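Local coordinates for protein putative Zn-dependent Alcohol Dehydrogenase (Rhodobacter sphaeroides, PDB 3IV6) that binds S-adenosylmethionine in a Rossmann-like fold and is probably a methyltransferase, although it carries the name of a zinc-dependent alcohol dehydrogenase, at residues A11-L16 against R209-E214; F73-R78 against L96-A101; G142-S147 against Y254-R259. All coordinates share one frame; numbering follows the deposited sequence.

Overall arrangement
Contacts 2 and 3 lie in the same seven-stranded, Rossmann-like sheet, and contact 1 lies outside it. In contact 2 the end of strand 69-74 and the loop after strand 93-96 form a largely buried pocket rich in hydrogen bonds to the adenosine of S-adenosylmethionine. Contact 3, also buried, pairs strands 143-149 and 251-258 near the other end of the sheet through regular backbone bonds and apolar packing. Contact 1 is only partly buried: the N-terminal helix rests on the end of helix 201-210 through apolar touches and one weak bond. Contacts 1 and 2 both reach the ligand and meet through Glu15, whereas contacts 1 and 3 lie about 26 Å apart, centre to centre.

Contact 1. Residues A11-L16 against R209-E214; sequences AEAWEL and RRRGKE. With SAM (S-adenosylmethionine), chain E.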
# COMPACT_ATOMS: atom_id res chain seq x y z
N ALA A 11 6.72 4.08 9.40
CA ALA A 11 6.60 5.44 8.89
C ALA A 11 7.99 6.08 8.68
O ALA A 11 8.19 6.87 7.75
CB ALA A 11 5.70 6.29 9.76
N GLU A 12 8.96 5.72 9.52
CA GLU A 12 10.34 6.17 9.33
C GLU A 12 10.90 5.86 7.94
O GLU A 12 11.68 6.63 7.40
CB GLU A 12 11.30 5.63 10.43
CG GLU A 12 11.33 6.48 11.71
CD GLU A 12 11.22 7.98 11.41
OE1 GLU A 12 12.25 8.60 11.06
OE2 GLU A 12 10.10 8.53 11.51
N ALA A 13 10.49 4.74 7.36
CA ALA A 13 10.95 4.38 6.03
C ALA A 13 10.50 5.42 5.00
O ALA A 13 11.14 5.62 3.98
CB ALA A 13 10.45 2.99 5.65
N TRP A 14 9.40 6.10 5.25
CA TRP A 14 8.92 6.98 4.18
C TRP A 14 9.30 8.47 4.35
O TRP A 14 9.21 9.26 3.41
CB TRP A 14 7.43 6.74 3.93
CG TRP A 14 7.15 5.30 3.60
CD1 TRP A 14 6.95 4.28 4.48
CD2 TRP A 14 7.04 4.71 2.29
NE1 TRP A 14 6.72 3.10 3.82
CE2 TRP A 14 6.75 3.34 2.47
CE3 TRP A 14 7.11 5.23 0.98
CZ2 TRP A 14 6.57 2.46 1.39
CZ3 TRP A 14 6.93 4.36 -0.08
CH2 TRP A 14 6.66 2.98 0.13
N GLU A 15 9.76 8.81 5.55
CA GLU A 15 10.48 10.05 5.81
C GLU A 15 11.72 10.16 4.93
O GLU A 15 12.14 11.26 4.56
CB GLU A 15 10.89 10.09 7.27
CG GLU A 15 9.69 9.99 8.17
CD GLU A 15 8.76 11.16 7.96
OE1 GLU A 15 7.59 10.93 7.59
OE2 GLU A 15 9.23 12.31 8.16
N LEU A 16 12.28 9.01 4.61
CA LEU A 16 13.43 8.88 3.73
C LEU A 16 13.15 9.20 2.27
O LEU A 16 14.05 9.65 1.55
CB LEU A 16 13.93 7.46 3.79
CG LEU A 16 15.33 7.29 4.32
CD1 LEU A 16 15.76 5.91 3.94
CD2 LEU A 16 16.24 8.33 3.70
N ARG A 209 15.52 -1.48 5.02
CA ARG A 209 15.80 -1.85 6.40
C ARG A 209 14.74 -1.28 7.34
O ARG A 209 14.37 -1.91 8.33
CB ARG A 209 17.19 -1.37 6.82
CG ARG A 209 18.32 -2.25 6.32
CD ARG A 209 19.66 -1.53 6.41
NE ARG A 209 19.74 -0.66 7.57
CZ ARG A 209 20.29 -1.01 8.73
NH1 ARG A 209 20.82 -2.22 8.88
NH2 ARG A 209 20.32 -0.15 9.74
N ARG A 210 14.26 -0.08 7.02
CA ARG A 210 13.27 0.59 7.86
C ARG A 210 11.87 0.05 7.60
O ARG A 210 10.93 0.34 8.34
CB ARG A 210 13.30 2.10 7.61
CG ARG A 210 14.64 2.75 7.89
CD ARG A 210 14.52 4.27 7.97
NE ARG A 210 15.76 4.89 8.43
CZ ARG A 210 15.95 6.20 8.51
NH1 ARG A 210 14.97 7.04 8.16
NH2 ARG A 210 17.10 6.69 8.93
N ARG A 211 11.74 -0.75 6.54
CA ARG A 211 10.42 -1.17 6.06
C ARG A 211 9.90 -2.35 6.86
O ARG A 211 8.71 -2.66 6.83
CB ARG A 211 10.49 -1.53 4.57
CG ARG A 211 9.77 -0.54 3.67
CD ARG A 211 10.28 -0.63 2.24
NE ARG A 211 9.73 -1.79 1.54
CZ ARG A 211 9.72 -1.93 0.22
NH1 ARG A 211 10.22 -0.97 -0.55
NH2 ARG A 211 9.20 -3.02 -0.33
N GLY A 212 10.79 -3.02 7.59
CA GLY A 212 10.40 -4.03 8.55
C GLY A 212 10.14 -5.38 7.90
O GLY A 212 10.88 -5.80 7.00
N LYS A 213 9.09 -6.05 8.35
CA LYS A 213 8.63 -7.28 7.70
C LYS A 213 7.63 -6.97 6.60
O LYS A 213 6.84 -6.03 6.70
CB LYS A 213 8.01 -8.23 8.73
CG LYS A 213 9.01 -8.78 9.74
CD LYS A 213 8.31 -9.62 10.80
CE LYS A 213 9.31 -10.37 11.66
NZ LYS A 213 8.65 -11.32 12.59
N GLU A 214 7.65 -7.78 5.54
CA GLU A 214 6.62 -7.71 4.49
C GLU A 214 6.19 -9.11 4.02
O GLU A 214 7.02 -9.98 3.80
CB GLU A 214 7.06 -6.83 3.30
CG GLU A 214 6.93 -5.32 3.57
CD GLU A 214 7.40 -4.47 2.41
OE1 GLU A 214 7.84 -5.07 1.41
OE2 GLU A 214 7.33 -3.21 2.47
N SAM E . 3.55 3.72 -3.09
CA SAM E . 3.04 2.81 -4.10
C SAM E . 2.07 3.51 -5.02
O SAM E . 1.75 4.70 -4.91
OXT SAM E . 1.63 2.83 -5.92
CB SAM E . 2.44 1.56 -3.46
CG SAM E . 2.74 1.37 -1.96
SD SAM E . 1.69 2.31 -0.80
CE SAM E . 0.69 3.36 -1.87
C5' SAM E . 2.89 3.39 0.06
C4' SAM E . 2.38 4.69 0.67
O4' SAM E . 1.47 4.40 1.72
C3' SAM E . 3.48 5.52 1.31
O3' SAM E . 3.16 6.87 1.08
C2' SAM E . 3.34 5.26 2.80
O2' SAM E . 3.67 6.40 3.56
C1' SAM E . 1.87 4.93 2.96
N9 SAM E . 1.65 3.93 4.01
C8 SAM E . 2.34 2.76 4.17
N7 SAM E . 1.86 2.12 5.27
C5 SAM E . 0.87 2.86 5.83
C6 SAM E . 0.05 2.67 6.96
N6 SAM E . 0.15 1.59 7.75
N1 SAM E . -0.87 3.64 7.28
C2 SAM E . -0.95 4.78 6.49
N3 SAM E . -0.17 4.97 5.38
C4 SAM E . 0.74 4.02 5.05
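Ala13 and Arg210 bring the two backbones together, with their CA atoms 4.8 Å apart. Segment 11-16 forms a short, weakly bonded N-terminal helix, while 209-214 carries the chain out of helix 201-210 and, after Gly212 with its positive phi, into strand 213-215. The contact thus joins the N-terminal cover of a Rossmann-like S-adenosylmethionine domain to the region inserted between strands 143-149 and 237-244 of its main sheet. The Ala13 methyl packs on the base of both arginines: CB meets Arg210 CB at 3.6 Å and Arg211 CG at 4.1 Å. The Arg210 chain runs extended from CG to NE alongside the helix, and its NH1 gives a weak bond to Glu12 O (3.4 Å), which lies at the edge of the guanidinium. Leu16 crosses that group at about a right angle, over one face, while Glu206 takes the Arg210 NE in a salt bridge. Arg211, bent at chi3 (77°), turns back to grip Glu214 side-on: NE goes to OE2, and NH2 reaches OE1 in the guanidinium plane, on the syn lone pair. Trp14 leaves the helix on the ligand side. With CG anti to its carbonyl carbon (chi1 -57°), the indole lies along the ribose, and one face receives SAM C3', offset toward the rim and 3.6 Å above the ring plane.

Contact 2. Residues F73-R78 against L96-A101; sequences FDFSQR and LLDITA. With SAM (S-adenosylmethionine), chain E.
The adenosine pocket of the S-adenosylmethionine site is built here, between Phe75 and Asp98, whose CB atoms meet at 4.0 Å. Phe75 covers the adenine: SAM C5 lies 3.4 Å above the phenyl plane, over its centre. The ring gets there with CG in the crowded position between backbone N and carbonyl carbon (chi1 76°). The adenine edge is read by the second segment, where Ile99 N donates to SAM N1 (3.0 Å) and SAM N6 donates to Asp98 OD1 (3.1 Å). That same oxygen accepts Thr100 N, in an Asx turn, and Thr100 OG1, both from one face of the carboxylate, so three donors grip it, while Asn8 binds OD2. Asp74 stands at the end of strand 69-74, where class I, Rossmann-like methyltransferases typically place an acidic residue for the ribose. SAM O2' donates to its OD1 (2.6 Å) and SAM O3' to its OD2 (2.7 Å). Ser76 N meets the anti lone pair of OD1, closing another Asx turn, and Ala54 N also binds OD2; these bonds should hold the carboxylate against rotation. Behind the pocket, parallel pairing of Asp74 with Leu96 joins the strands, and Leu97 N bonds to Asp74 O (2.8 Å) from above the carbonyl plane. Leu97 CD1 makes a CH-pi contact over the face of the Phe73 ring. The Leu96 and Gln77 side chains cross at about a right angle, and Leu96 CD1 touches Gln77 OE1 at 3.6 Å, while Asp81 holds NE2.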
# COMPACT_ATOMS: atom_id res chain seq x y z
N PHE A 73 -4.99 9.82 3.26
CA PHE A 73 -4.45 9.35 4.53
C PHE A 73 -3.07 8.77 4.33
O PHE A 73 -2.82 8.04 3.37
CB PHE A 73 -5.37 8.30 5.13
CG PHE A 73 -6.72 8.84 5.49
CD1 PHE A 73 -6.85 9.86 6.43
CD2 PHE A 73 -7.88 8.32 4.90
CE1 PHE A 73 -8.08 10.35 6.78
CE2 PHE A 73 -9.16 8.83 5.24
CZ PHE A 73 -9.25 9.83 6.18
N ASP A 74 -2.16 9.08 5.24
CA ASP A 74 -0.82 8.53 5.19
C ASP A 74 -0.19 8.57 6.58
O ASP A 74 -0.47 9.50 7.37
CB ASP A 74 0.06 9.32 4.20
CG ASP A 74 1.25 8.52 3.70
OD1 ASP A 74 2.18 8.28 4.50
OD2 ASP A 74 1.22 8.13 2.51
N PHE A 75 0.64 7.58 6.89
CA PHE A 75 1.24 7.53 8.23
C PHE A 75 2.59 8.23 8.36
O PHE A 75 3.27 8.11 9.37
CB PHE A 75 1.25 6.11 8.78
CG PHE A 75 2.29 5.24 8.18
CD1 PHE A 75 2.96 5.64 7.02
CD2 PHE A 75 2.60 4.03 8.76
CE1 PHE A 75 3.94 4.84 6.45
CE2 PHE A 75 3.57 3.23 8.18
CZ PHE A 75 4.24 3.64 7.02
N SER A 76 2.97 8.97 7.33
CA SER A 76 4.26 9.67 7.26
C SER A 76 4.13 11.19 7.07
O SER A 76 3.40 11.66 6.20
CB SER A 76 5.12 9.07 6.15
OG SER A 76 5.95 10.06 5.57
N GLN A 77 4.82 11.97 7.88
CA GLN A 77 4.63 13.40 7.78
C GLN A 77 5.21 14.01 6.51
O GLN A 77 4.65 14.96 5.97
CB GLN A 77 5.22 14.12 8.98
CG GLN A 77 4.88 15.58 8.99
CD GLN A 77 3.39 15.83 9.09
OE1 GLN A 77 2.73 15.33 10.01
NE2 GLN A 77 2.86 16.61 8.17
N ARG A 78 6.35 13.48 6.05
CA ARG A 78 7.01 14.03 4.88
C ARG A 78 6.19 13.78 3.63
O ARG A 78 6.08 14.64 2.73
CB ARG A 78 8.43 13.47 4.70
CG ARG A 78 9.21 14.24 3.63
CD ARG A 78 10.46 13.55 3.22
NE ARG A 78 10.93 14.01 1.90
CZ ARG A 78 12.11 13.68 1.36
NH1 ARG A 78 12.96 12.90 2.03
NH2 ARG A 78 12.44 14.12 0.14
N LEU A 96 -2.81 12.92 8.61
CA LEU A 96 -1.86 11.94 9.09
C LEU A 96 -2.63 10.80 9.77
O LEU A 96 -3.27 11.01 10.79
CB LEU A 96 -0.87 12.62 10.03
CG LEU A 96 0.42 11.92 10.46
CD1 LEU A 96 1.50 11.98 9.39
CD2 LEU A 96 0.90 12.57 11.76
N LEU A 97 -2.60 9.59 9.20
CA LEU A 97 -3.34 8.47 9.79
C LEU A 97 -2.69 7.11 9.48
O LEU A 97 -2.08 6.93 8.44
CB LEU A 97 -4.80 8.49 9.32
CG LEU A 97 -5.77 7.36 9.73
CD1 LEU A 97 -7.20 7.84 9.77
CD2 LEU A 97 -5.69 6.13 8.81
N ASP A 98 -2.82 6.17 10.40
CA ASP A 98 -2.24 4.86 10.18
C ASP A 98 -3.34 3.81 9.96
O ASP A 98 -3.96 3.35 10.91
CB ASP A 98 -1.36 4.49 11.35
CG ASP A 98 -0.83 3.05 11.25
OD1 ASP A 98 -1.32 2.27 10.41
OD2 ASP A 98 0.07 2.71 12.05
N ILE A 99 -3.55 3.41 8.71
CA ILE A 99 -4.62 2.50 8.41
C ILE A 99 -4.64 1.18 9.18
O ILE A 99 -5.65 0.50 9.19
CB ILE A 99 -4.74 2.22 6.90
CG1 ILE A 99 -6.14 1.71 6.55
CG2 ILE A 99 -3.65 1.28 6.45
CD1 ILE A 99 -7.16 2.81 6.32
N THR A 100 -3.55 0.80 9.84
CA THR A 100 -3.56 -0.42 10.67
C THR A 100 -3.94 -0.13 12.13
O THR A 100 -4.05 -1.03 12.97
CB THR A 100 -2.21 -1.13 10.69
OG1 THR A 100 -1.30 -0.33 11.44
CG2 THR A 100 -1.68 -1.35 9.27
N ALA A 101 -4.10 1.15 12.43
CA ALA A 101 -4.58 1.60 13.72
C ALA A 101 -6.10 1.71 13.64
O ALA A 101 -6.69 1.78 12.55
CB ALA A 101 -3.96 2.93 14.07
N SAM E . 3.55 3.72 -3.09
CA SAM E . 3.04 2.81 -4.10
C SAM E . 2.07 3.51 -5.02
O SAM E . 1.75 4.70 -4.91
OXT SAM E . 1.63 2.83 -5.92
CB SAM E . 2.44 1.56 -3.46
CG SAM E . 2.74 1.37 -1.96
SD SAM E . 1.69 2.31 -0.80
CE SAM E . 0.69 3.36 -1.87
C5' SAM E . 2.89 3.39 0.06
C4' SAM E . 2.38 4.69 0.67
O4' SAM E . 1.47 4.40 1.72
C3' SAM E . 3.48 5.52 1.31
O3' SAM E . 3.16 6.87 1.08
C2' SAM E . 3.34 5.26 2.80
O2' SAM E . 3.67 6.40 3.56
C1' SAM E . 1.87 4.93 2.96
N9 SAM E . 1.65 3.93 4.01
C8 SAM E . 2.34 2.76 4.17
N7 SAM E . 1.86 2.12 5.27
C5 SAM E . 0.87 2.86 5.83
C6 SAM E . 0.05 2.67 6.96
N6 SAM E . 0.15 1.59 7.75
N1 SAM E . -0.87 3.64 7.28
C2 SAM E . -0.95 4.78 6.49
N3 SAM E . -0.17 4.97 5.38
C4 SAM E . 0.74 4.02 5.05

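Contact 3. Residues G142-S147 against Y254-R259; sequences GTVRAS and YQFSRR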
# COMPACT_ATOMS: atom_id res chain seq x y z
N GLY A 142 -19.73 1.61 1.66
CA GLY A 142 -19.16 1.98 0.38
C GLY A 142 -18.33 0.87 -0.22
O GLY A 142 -18.42 -0.28 0.19
N THR A 143 -17.51 1.22 -1.21
CA THR A 143 -16.66 0.25 -1.89
C THR A 143 -15.18 0.49 -1.59
O THR A 143 -14.74 1.63 -1.51
CB THR A 143 -16.93 0.30 -3.41
OG1 THR A 143 -18.35 0.18 -3.63
CG2 THR A 143 -16.16 -0.79 -4.16
N VAL A 144 -14.43 -0.59 -1.38
CA VAL A 144 -12.98 -0.49 -1.23
C VAL A 144 -12.39 -1.08 -2.48
O VAL A 144 -12.78 -2.17 -2.91
CB VAL A 144 -12.48 -1.30 -0.01
CG1 VAL A 144 -10.88 -1.35 0.11
CG2 VAL A 144 -13.13 -0.75 1.24
N ARG A 145 -11.46 -0.34 -3.09
CA ARG A 145 -10.70 -0.87 -4.21
C ARG A 145 -9.23 -0.89 -3.83
O ARG A 145 -8.60 0.14 -3.58
CB ARG A 145 -10.96 -0.04 -5.46
CG ARG A 145 -12.43 -0.06 -5.92
CD ARG A 145 -12.64 0.83 -7.09
NE ARG A 145 -13.99 0.67 -7.61
CZ ARG A 145 -14.53 1.41 -8.59
NH1 ARG A 145 -15.79 1.16 -8.98
NH2 ARG A 145 -13.84 2.38 -9.18
N ALA A 146 -8.70 -2.10 -3.74
CA ALA A 146 -7.31 -2.28 -3.28
C ALA A 146 -6.53 -3.23 -4.19
O ALA A 146 -6.89 -4.39 -4.34
CB ALA A 146 -7.29 -2.80 -1.83
N SER A 147 -5.48 -2.73 -4.83
CA SER A 147 -4.72 -3.61 -5.71
C SER A 147 -3.58 -4.24 -4.92
O SER A 147 -3.06 -3.64 -4.01
CB SER A 147 -4.13 -2.79 -6.80
OG SER A 147 -3.19 -1.92 -6.22
N TYR A 254 -8.77 -5.52 -6.33
CA TYR A 254 -9.86 -6.20 -5.63
C TYR A 254 -10.82 -5.19 -5.13
O TYR A 254 -10.42 -4.27 -4.41
CB TYR A 254 -9.37 -6.95 -4.38
CG TYR A 254 -8.41 -8.03 -4.70
CD1 TYR A 254 -8.82 -9.36 -4.74
CD2 TYR A 254 -7.08 -7.73 -4.99
CE1 TYR A 254 -7.94 -10.38 -5.05
CE2 TYR A 254 -6.16 -8.75 -5.31
CZ TYR A 254 -6.61 -10.08 -5.34
OH TYR A 254 -5.76 -11.11 -5.67
N GLN A 255 -12.10 -5.39 -5.48
CA GLN A 255 -13.18 -4.50 -5.07
C GLN A 255 -14.05 -5.28 -4.10
O GLN A 255 -14.54 -6.37 -4.41
CB GLN A 255 -13.97 -4.02 -6.29
CG GLN A 255 -15.28 -3.33 -5.96
CD GLN A 255 -15.92 -2.71 -7.19
OE1 GLN A 255 -15.23 -2.11 -8.01
NE2 GLN A 255 -17.24 -2.87 -7.32
N PHE A 256 -14.20 -4.74 -2.90
CA PHE A 256 -14.94 -5.44 -1.85
C PHE A 256 -15.68 -4.48 -0.91
O PHE A 256 -15.46 -3.27 -0.88
CB PHE A 256 -14.02 -6.39 -1.05
CG PHE A 256 -12.84 -5.72 -0.34
CD1 PHE A 256 -12.90 -5.42 1.03
CD2 PHE A 256 -11.65 -5.41 -1.01
CE1 PHE A 256 -11.81 -4.84 1.72
CE2 PHE A 256 -10.57 -4.82 -0.32
CZ PHE A 256 -10.66 -4.55 1.04
N SER A 257 -16.56 -5.05 -0.11
CA SER A 257 -17.43 -4.25 0.72
C SER A 257 -18.02 -5.15 1.78
O SER A 257 -17.83 -6.37 1.69
CB SER A 257 -18.55 -3.70 -0.13
OG SER A 257 -19.20 -4.79 -0.72
N ARG A 258 -18.67 -4.57 2.79
CA ARG A 258 -19.46 -5.36 3.71
C ARG A 258 -20.74 -4.61 3.94
O ARG A 258 -20.71 -3.45 4.33
CB ARG A 258 -18.73 -5.66 5.03
CG ARG A 258 -18.43 -4.46 5.86
CD ARG A 258 -18.66 -4.74 7.31
NE ARG A 258 -17.47 -4.48 8.14
CZ ARG A 258 -17.08 -3.28 8.57
NH1 ARG A 258 -15.99 -3.19 9.33
NH2 ARG A 258 -17.76 -2.18 8.23
N ARG A 259 -21.88 -5.25 3.68
CA ARG A 259 -23.16 -4.59 3.91
C ARG A 259 -24.13 -5.56 4.56
O ARG A 259 -23.88 -6.77 4.53
CB ARG A 259 -23.74 -4.03 2.60
CG ARG A 259 -22.75 -3.23 1.73
CD ARG A 259 -23.39 -2.75 0.41
NE ARG A 259 -22.54 -1.81 -0.33
CZ ARG A 259 -21.85 -2.11 -1.44
NH1 ARG A 259 -21.92 -3.32 -1.96
NH2 ARG A 259 -21.10 -1.18 -2.04
O HOH W 1 -19.32 -1.69 2.23
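Tyr254 O is met by two groups of strand 143-149: Ala146 N bonds to it at 2.8 Å, nearly straight at 174°, and Arg145 CA adds a CA-H...O contact. This antiparallel pairing brings the last strand of the chain, 251-258, against 143-149 in the 3-2-1-4-5-7-6 sheet order of class I, Rossmann-like methyltransferases. Val144 with Phe256 and Ala146 with Tyr254 are hydrogen-bonded pairs, with Arg145 and Gln255 as the non-hydrogen-bonded pair between them. Val144 N donates to Phe256 O at 2.9 Å, and Phe256 N bonds back to Val144 O in the carbonyl plane. On the face carrying Val144, Ala146 and Phe256, the Phe256 ring lies flat under Val144: CB makes a CH-pi contact 3.9 Å from the ring centroid, and Ala146 CB comes to the ring edge. Met135 and Val139 of helix 125-139 pack on Val144 there. On the other face Arg145 and Gln255 run side by side, amide and guanidinium planes 19° apart. A weak bond joins Arg145 NE to Gln255 OE1 (3.1 Å), while Arg145 NH2 binds Glu41 O and Gln255 NE2 binds Glu240. Thr143 CG2 packs against Gln255 CG. Were Gln255 cut back to an alanine, Arg145 NE and the Glu240 carboxylate would each probably lose a partner, and a gap would open beside Thr143 CG2. Toward the chain end, Arg258 N donates to a water at 3.0 Å, and that water bridges to Gly142 O.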